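Local coordinates for Lmo2445 protein (Listeria monocytogenes EGD-e, PDB 5HZL) that is of unknown function but is a secreted, calcium-binding, internalin-like protein built on leucine-rich repeats, at residues V148-E153 and P170-L175; L103-A108 and L124-L129; I176-H181 and T197-N202. One frame throughout, in Å; residues are numbered along the deposited sequence.

In the fold
Following the chain from its N terminus, contact 2 comes first: residues 103-108 leave on a loop of 15 residues and the chain returns as 124-129. After a further loop that brings the chain to the neighbouring strand 149-151, contact 1 closes an excursion of 16 residues, between 148-153 and 170-175. Contact 3 opens at once, at Ile176, and closes with 197-202 after 15 residues. The three run in series, and none nests in or crosses another. All belong to one parallel sheet: strands 126-128 and 149-151 join contact 2 to contact 1, strand 174-176 contact 1 to contact 3. Contact 3 reaches 197-199, its last strand, beyond which the chain enters the mixed C-terminal sheet.

Contact 1 of 3, residues V148-E153 and P170-L175; sequences VSINME and PNLDSL. With CA (calcium ion), chain E; CA (calcium ion), chain F.
Ser149 and Ile150 pair in parallel with Ser174 and Leu175, the touching parts running only 21° apart. Ile150 N donates to Ser174 O at 2.9 Å in a nearly straight bond (171°). Two residues earlier, Val148 O accepts from both Asp173 N and Ser174 N, the latter 3.1 Å from the Val148 O. This double grip fastens the incoming chain just where it settles into the strand. Ser149 and Ser174 lie on the same face of the sheet, their CB atoms 3.7 Å apart, and small polar residues suit this partly exposed face. Ser149 OG has its partner in Asn126 of the preceding strand. The other face is apolar. Leu175 has its CG anti to the backbone N (chi1 179°), which lays the side chain alongside Ile150, pointing the same way, with Leu175 CD1 3.9 Å from Ile150 CB. Leu172 instead crosses Ile150 at about a right angle, and their CD1 methyls meet at 4.0 Å. Branched aliphatic residues fill this buried side without needing polar partners. The acidic groups lie toward the ends. Asp173 OD1 binds a calcium ion at 2.6 Å, a site shared with the backbone O of Gln194, while its CB packs beside Val148. Glu153 grips a second calcium ion with both carboxylate oxygens, OE1 at 2.8 Å and OE2 at 2.7 Å, its extended side chain carrying them well beyond the strand. Asn151 OD1 accepts from Glu153 N, an Asx turn that bends the backbone as the strand ends. Leu172 and Leu175 occupy the first two leucine positions of an LxxLxL pattern, and this parallel pairing of successive short strands is the signature of a leucine-rich-repeat solenoid.

Contact 2 of 3, residues L103-A108 and L124-L129; sequences LENIEA and LTNVDL
Asn105 and Asn126 stand side by side, pointing the same way from neighbouring strands of the leucine-rich-repeat sheet. Both side chains leave with CG anti to the backbone N (chi1 -180° and 179°), which aligns the two amides with their planes 33° apart. Asn126 ND2 reaches Asn105 OD1 at 2.9 Å, coming from above the carbonyl plane and not along a lone pair. Its OD1 bonds Ser149 OG, so an amide, with a donor and an acceptor, suits a position between two polar neighbours. On the opposite face the consensus aliphatics interlock. Leu124 lies alongside Leu103 and crosses Ile106 at about a right angle, its CD1 being 4.0 Å from Ile106 CG1. Val127 CG2 comes within 4.1 Å of Ile106 CB, beta-branched residues fitting extended strands well. Past the strands, Ala108 is small enough for Leu129 CD2 to approach its CB at 4.0 Å. The backbones are joined by the bonds of a parallel pairing, among them Asp128 N to Ile106 O at 2.8 Å. At the start of the pairing Glu104 O accepts twice, from Thr125 N at 2.8 Å and from Asn126 N at 3.1 Å.

Contact 3 of 3, residues I176-H181 and T197-N202; sequences ILNENH and THSFAN
Ile176 meets Thr197 through their methyls, Ile176 CD1 lying 3.8 Å from Thr197 CG2, and forms a parallel bridge with Ser199 on the same face of the sheet. Beta-branched residues suit extended strands, and Thr197 lies on the outermost one, 197-199. Leu177 comes next, its N donating to Ser199 O at 2.9 Å. Its side chain, buried, slants across Phe200, Leu177 CB standing 4.0 Å from ring atom CD1. The bulky ring lies on the apolar side of this last strand and packs also on Pro186. Asn178 has its CG between the backbone N and carbonyl carbon (chi1 54°), and this brings OD1 within 3.3 Å of Ser199 OG, which donates a weak hydrogen bond to it. Its stronger tie is through ND2 to Glu153, whose carboxylate binds a calcium ion, making Asn178 a second-shell residue there. Leu175, Leu177 and Asn180 follow the LxLxxN spacing of a leucine-rich repeat, in which a short parallel strand gives way to a turn, yet the two segments still run together. Glu179 N reaches Ala201 O at 3.0 Å (161°). Glu179, at the turn with a positive phi (62°), sets its CG 3.6 Å from Asn202 OD1. Asn180 is buried at the asparagine position of the repeat, and its ND2 bonds to Leu177 O from above the carbonyl plane and also to Met152 O. An amide suits this role because ND2 can serve two backbone carbonyls while OD1 accepts from the N-H of Ala155. A water lies 2.7 Å from Asn180 O and 3.0 Å from Asn202 O, placed to link the two backbones, though more acceptors surround it than it has protons. His181 turns to Thr204 O through ND1 and, with Ser158, Ala205 and Thr206, lines the pocket of a bound polyether.

Contact 1 of 3, residues V148-E153 and P170-L175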
# COMPACT_ATOMS: atom_id res chain seq x y z
N VAL A 148 -15.20 2.39 -2.69
CA VAL A 148 -15.99 1.24 -2.24
C VAL A 148 -15.08 0.07 -1.91
O VAL A 148 -15.34 -0.65 -0.95
CB VAL A 148 -17.03 0.81 -3.31
CG1 VAL A 148 -17.77 -0.47 -2.89
CG2 VAL A 148 -18.01 1.95 -3.55
N SER A 149 -14.02 -0.13 -2.69
CA SER A 149 -13.09 -1.23 -2.43
C SER A 149 -11.64 -0.86 -2.71
O SER A 149 -11.32 -0.31 -3.76
CB SER A 149 -13.47 -2.46 -3.25
OG SER A 149 -13.36 -2.18 -4.61
N ILE A 150 -10.80 -1.20 -1.74
CA ILE A 150 -9.36 -0.97 -1.74
C ILE A 150 -8.62 -2.29 -1.57
O ILE A 150 -8.88 -3.05 -0.64
CB ILE A 150 -8.97 -0.09 -0.55
CG1 ILE A 150 -9.57 1.32 -0.73
CG2 ILE A 150 -7.45 -0.01 -0.38
CD1 ILE A 150 -9.36 2.23 0.46
N ASN A 151 -7.68 -2.54 -2.46
CA ASN A 151 -6.87 -3.74 -2.38
C ASN A 151 -5.41 -3.32 -2.27
O ASN A 151 -4.89 -2.67 -3.18
CB ASN A 151 -7.12 -4.62 -3.59
CG ASN A 151 -6.35 -5.92 -3.56
OD1 ASN A 151 -5.62 -6.24 -2.63
ND2 ASN A 151 -6.52 -6.69 -4.59
N MSE A 152 -4.78 -3.66 -1.14
CA MSE A 152 -3.36 -3.37 -0.89
C MSE A 152 -2.70 -4.62 -0.35
O MSE A 152 -1.85 -4.59 0.54
CB MSE A 152 -3.19 -2.14 -0.00
CG MSE A 152 -3.22 -0.88 -0.86
SE MSE A 152 -2.87 0.74 0.22
CE MSE A 152 -4.29 0.55 1.57
N GLU A 153 -3.07 -5.76 -0.93
CA GLU A 153 -2.50 -7.03 -0.54
C GLU A 153 -1.05 -7.10 -0.95
O GLU A 153 -0.72 -6.76 -2.08
CB GLU A 153 -3.22 -8.19 -1.24
CG GLU A 153 -2.69 -9.59 -0.89
CD GLU A 153 -3.47 -10.70 -1.57
OE1 GLU A 153 -4.17 -10.43 -2.53
OE2 GLU A 153 -3.38 -11.86 -1.16
N PRO A 170 -17.45 6.73 3.67
CA PRO A 170 -18.73 6.11 4.06
C PRO A 170 -19.26 4.92 3.26
O PRO A 170 -20.16 4.23 3.75
CB PRO A 170 -19.73 7.28 4.03
CG PRO A 170 -19.13 8.27 3.10
CD PRO A 170 -17.65 8.14 3.25
N ASN A 171 -18.74 4.68 2.06
CA ASN A 171 -19.22 3.55 1.25
C ASN A 171 -18.25 2.40 1.12
O ASN A 171 -18.58 1.39 0.49
CB ASN A 171 -19.67 4.06 -0.12
CG ASN A 171 -20.85 5.00 -0.02
OD1 ASN A 171 -21.74 4.81 0.81
ND2 ASN A 171 -20.87 6.02 -0.86
N LEU A 172 -17.07 2.54 1.74
CA LEU A 172 -16.04 1.52 1.71
C LEU A 172 -16.66 0.22 2.22
O LEU A 172 -17.23 0.19 3.31
CB LEU A 172 -14.86 1.94 2.59
CG LEU A 172 -13.62 1.03 2.64
CD1 LEU A 172 -13.03 0.82 1.25
CD2 LEU A 172 -12.59 1.63 3.57
N ASP A 173 -16.57 -0.82 1.39
CA ASP A 173 -17.15 -2.12 1.72
C ASP A 173 -16.16 -3.28 1.63
O ASP A 173 -16.48 -4.39 2.07
CB ASP A 173 -18.31 -2.40 0.75
CG ASP A 173 -19.20 -3.54 1.22
OD1 ASP A 173 -19.70 -3.48 2.37
OD2 ASP A 173 -19.42 -4.47 0.42
N SER A 174 -14.98 -3.04 1.06
CA SER A 174 -13.96 -4.08 0.95
C SER A 174 -12.57 -3.48 1.14
O SER A 174 -12.20 -2.54 0.45
CB SER A 174 -14.06 -4.79 -0.40
OG SER A 174 -13.14 -5.87 -0.48
N LEU A 175 -11.81 -4.03 2.09
CA LEU A 175 -10.47 -3.55 2.40
C LEU A 175 -9.54 -4.75 2.58
O LEU A 175 -9.59 -5.42 3.60
CB LEU A 175 -10.51 -2.70 3.68
CG LEU A 175 -9.21 -2.11 4.22
CD1 LEU A 175 -8.60 -1.17 3.20
CD2 LEU A 175 -9.46 -1.39 5.53
CA CA E . -5.29 -12.97 -2.77
CA CA F . -21.44 -2.43 3.99

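Contact 2 of 3, residues L103-A108 and L124-L129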
# COMPACT_ATOMS: atom_id res chain seq x y z
N LEU A 103 -12.39 9.50 -13.56
CA LEU A 103 -11.82 8.24 -13.10
C LEU A 103 -12.65 7.53 -12.03
O LEU A 103 -13.04 8.13 -11.04
CB LEU A 103 -10.40 8.48 -12.59
CG LEU A 103 -9.55 7.23 -12.37
CD1 LEU A 103 -9.45 6.40 -13.65
CD2 LEU A 103 -8.17 7.64 -11.89
N GLU A 104 -12.93 6.25 -12.28
CA GLU A 104 -13.72 5.40 -11.37
C GLU A 104 -12.96 4.17 -10.89
O GLU A 104 -13.29 3.63 -9.83
CB GLU A 104 -14.97 4.86 -12.07
CG GLU A 104 -15.88 5.92 -12.64
CD GLU A 104 -17.10 5.35 -13.35
OE1 GLU A 104 -17.33 4.12 -13.32
OE2 GLU A 104 -17.85 6.17 -13.95
N ASN A 105 -11.96 3.75 -11.65
CA ASN A 105 -11.22 2.55 -11.35
C ASN A 105 -9.73 2.62 -11.67
O ASN A 105 -9.36 3.00 -12.76
CB ASN A 105 -11.84 1.46 -12.20
CG ASN A 105 -11.19 0.13 -12.01
OD1 ASN A 105 -10.61 -0.15 -10.96
ND2 ASN A 105 -11.28 -0.73 -13.02
N ILE A 106 -8.89 2.25 -10.71
CA ILE A 106 -7.43 2.22 -10.90
C ILE A 106 -6.94 0.78 -10.70
O ILE A 106 -7.11 0.21 -9.64
CB ILE A 106 -6.68 3.13 -9.90
CG1 ILE A 106 -6.99 4.59 -10.22
CG2 ILE A 106 -5.16 2.90 -9.97
CD1 ILE A 106 -6.26 5.60 -9.35
N GLU A 107 -6.34 0.20 -11.74
CA GLU A 107 -5.78 -1.14 -11.71
C GLU A 107 -4.27 -0.98 -11.85
O GLU A 107 -3.75 -0.83 -12.95
CB GLU A 107 -6.39 -2.00 -12.81
CG GLU A 107 -7.84 -2.38 -12.51
CD GLU A 107 -8.52 -3.14 -13.64
OE1 GLU A 107 -8.05 -3.08 -14.81
OE2 GLU A 107 -9.57 -3.77 -13.36
N ALA A 108 -3.59 -1.00 -10.70
CA ALA A 108 -2.14 -0.78 -10.61
C ALA A 108 -1.35 -1.83 -9.84
O ALA A 108 -0.45 -1.50 -9.06
CB ALA A 108 -1.91 0.59 -10.00
N LEU A 124 -14.00 8.05 -8.00
CA LEU A 124 -13.20 6.85 -7.77
C LEU A 124 -13.97 5.88 -6.87
O LEU A 124 -14.38 6.24 -5.76
CB LEU A 124 -11.81 7.20 -7.20
CG LEU A 124 -10.79 6.06 -7.22
CD1 LEU A 124 -10.51 5.61 -8.65
CD2 LEU A 124 -9.49 6.47 -6.56
N THR A 125 -14.15 4.67 -7.37
CA THR A 125 -14.90 3.61 -6.71
C THR A 125 -14.05 2.40 -6.33
O THR A 125 -14.33 1.74 -5.31
CB THR A 125 -16.06 3.19 -7.67
OG1 THR A 125 -17.03 4.23 -7.67
CG2 THR A 125 -16.78 1.90 -7.25
N ASN A 126 -13.03 2.11 -7.13
CA ASN A 126 -12.19 0.96 -6.89
C ASN A 126 -10.73 1.25 -7.15
O ASN A 126 -10.40 1.96 -8.07
CB ASN A 126 -12.63 -0.15 -7.83
CG ASN A 126 -11.79 -1.40 -7.67
OD1 ASN A 126 -11.62 -1.92 -6.58
ND2 ASN A 126 -11.26 -1.88 -8.77
N VAL A 127 -9.85 0.67 -6.35
CA VAL A 127 -8.41 0.88 -6.51
C VAL A 127 -7.68 -0.43 -6.15
O VAL A 127 -7.88 -0.96 -5.08
CB VAL A 127 -7.96 2.10 -5.66
CG1 VAL A 127 -8.19 1.90 -4.16
CG2 VAL A 127 -6.51 2.44 -5.89
N ASP A 128 -6.87 -0.95 -7.08
CA ASP A 128 -6.08 -2.20 -6.90
C ASP A 128 -4.59 -1.80 -6.85
O ASP A 128 -3.95 -1.63 -7.89
CB ASP A 128 -6.34 -3.21 -8.03
CG ASP A 128 -5.56 -4.55 -7.87
OD1 ASP A 128 -4.93 -4.80 -6.81
OD2 ASP A 128 -5.59 -5.40 -8.81
N LEU A 129 -4.07 -1.65 -5.64
CA LEU A 129 -2.68 -1.26 -5.40
C LEU A 129 -1.88 -2.40 -4.77
O LEU A 129 -0.86 -2.19 -4.12
CB LEU A 129 -2.65 -0.03 -4.49
CG LEU A 129 -3.21 1.25 -5.12
CD1 LEU A 129 -3.53 2.29 -4.07
CD2 LEU A 129 -2.23 1.80 -6.15

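Contact 3 of 3, residues I176-H181 and T197-N202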
# COMPACT_ATOMS: atom_id res chain seq x y z
N ILE A 176 -8.70 -5.01 1.58
CA ILE A 176 -7.78 -6.15 1.59
C ILE A 176 -6.38 -5.66 1.97
O ILE A 176 -5.79 -4.86 1.24
CB ILE A 176 -7.72 -6.84 0.21
CG1 ILE A 176 -9.11 -6.93 -0.48
CG2 ILE A 176 -7.02 -8.20 0.31
CD1 ILE A 176 -10.18 -7.68 0.28
N LEU A 177 -5.86 -6.14 3.10
CA LEU A 177 -4.54 -5.75 3.61
C LEU A 177 -3.63 -6.90 4.05
O LEU A 177 -2.65 -6.65 4.77
CB LEU A 177 -4.73 -4.81 4.80
CG LEU A 177 -5.37 -3.46 4.56
CD1 LEU A 177 -5.66 -2.76 5.88
CD2 LEU A 177 -4.46 -2.60 3.71
N ASN A 178 -3.92 -8.14 3.66
CA ASN A 178 -3.04 -9.24 4.06
C ASN A 178 -1.65 -9.14 3.45
O ASN A 178 -1.44 -8.40 2.49
CB ASN A 178 -3.64 -10.63 3.77
CG ASN A 178 -4.07 -10.81 2.32
OD1 ASN A 178 -4.86 -10.02 1.80
ND2 ASN A 178 -3.61 -11.87 1.68
N GLU A 179 -0.70 -9.86 4.03
CA GLU A 179 0.70 -9.97 3.57
C GLU A 179 1.53 -8.68 3.55
O GLU A 179 2.44 -8.53 2.73
CB GLU A 179 0.72 -10.69 2.22
CG GLU A 179 0.11 -12.08 2.31
CD GLU A 179 -0.09 -12.73 0.96
OE1 GLU A 179 0.69 -12.43 0.03
OE2 GLU A 179 -1.02 -13.56 0.83
N ASN A 180 1.23 -7.78 4.47
CA ASN A 180 1.95 -6.53 4.61
C ASN A 180 2.92 -6.62 5.80
O ASN A 180 3.15 -7.72 6.29
CB ASN A 180 0.95 -5.38 4.70
CG ASN A 180 0.32 -5.06 3.36
OD1 ASN A 180 1.02 -4.80 2.40
ND2 ASN A 180 -1.00 -5.03 3.30
N HIS A 181 3.48 -5.50 6.25
CA HIS A 181 4.46 -5.49 7.35
C HIS A 181 4.07 -4.52 8.45
O HIS A 181 4.92 -3.82 9.01
CB HIS A 181 5.85 -5.12 6.81
CG HIS A 181 6.27 -5.90 5.61
ND1 HIS A 181 6.44 -7.27 5.62
CD2 HIS A 181 6.58 -5.50 4.35
CE1 HIS A 181 6.81 -7.68 4.43
NE2 HIS A 181 6.91 -6.62 3.64
N THR A 197 -16.21 -7.39 3.27
CA THR A 197 -15.04 -8.17 2.90
C THR A 197 -13.81 -7.51 3.54
O THR A 197 -13.63 -6.30 3.44
CB THR A 197 -14.85 -8.19 1.36
OG1 THR A 197 -16.02 -8.74 0.73
CG2 THR A 197 -13.63 -9.02 0.94
N HIS A 198 -12.97 -8.30 4.19
CA HIS A 198 -11.78 -7.76 4.84
C HIS A 198 -10.73 -8.85 5.09
O HIS A 198 -11.05 -10.02 5.31
CB HIS A 198 -12.15 -7.09 6.18
CG HIS A 198 -12.71 -8.04 7.19
ND1 HIS A 198 -14.06 -8.37 7.25
CD2 HIS A 198 -12.11 -8.76 8.17
CE1 HIS A 198 -14.26 -9.23 8.22
NE2 HIS A 198 -13.09 -9.49 8.80
N SER A 199 -9.48 -8.44 5.09
CA SER A 199 -8.40 -9.36 5.32
C SER A 199 -7.23 -8.63 5.94
O SER A 199 -6.87 -7.54 5.49
CB SER A 199 -7.99 -10.00 4.01
OG SER A 199 -6.94 -10.93 4.24
N PHE A 200 -6.63 -9.22 6.97
CA PHE A 200 -5.49 -8.60 7.61
C PHE A 200 -4.43 -9.65 7.95
O PHE A 200 -3.46 -9.35 8.63
CB PHE A 200 -5.96 -7.85 8.85
CG PHE A 200 -4.95 -6.88 9.36
CD1 PHE A 200 -4.79 -5.66 8.72
CD2 PHE A 200 -4.16 -7.17 10.46
CE1 PHE A 200 -3.86 -4.74 9.17
CE2 PHE A 200 -3.22 -6.26 10.91
CZ PHE A 200 -3.07 -5.04 10.27
N ALA A 201 -4.58 -10.85 7.42
CA ALA A 201 -3.66 -11.95 7.71
C ALA A 201 -2.19 -11.73 7.34
O ALA A 201 -1.87 -10.88 6.55
CB ALA A 201 -4.16 -13.22 7.03
N ASN A 202 -1.31 -12.49 7.97
CA ASN A 202 0.12 -12.46 7.71
C ASN A 202 0.83 -11.11 7.69
O ASN A 202 1.20 -10.62 6.64
CB ASN A 202 0.37 -13.22 6.38
CG ASN A 202 1.86 -13.41 6.05
OD1 ASN A 202 2.29 -13.13 4.92
ND2 ASN A 202 2.64 -13.87 7.01
O HOH W 1 3.96 -10.20 5.53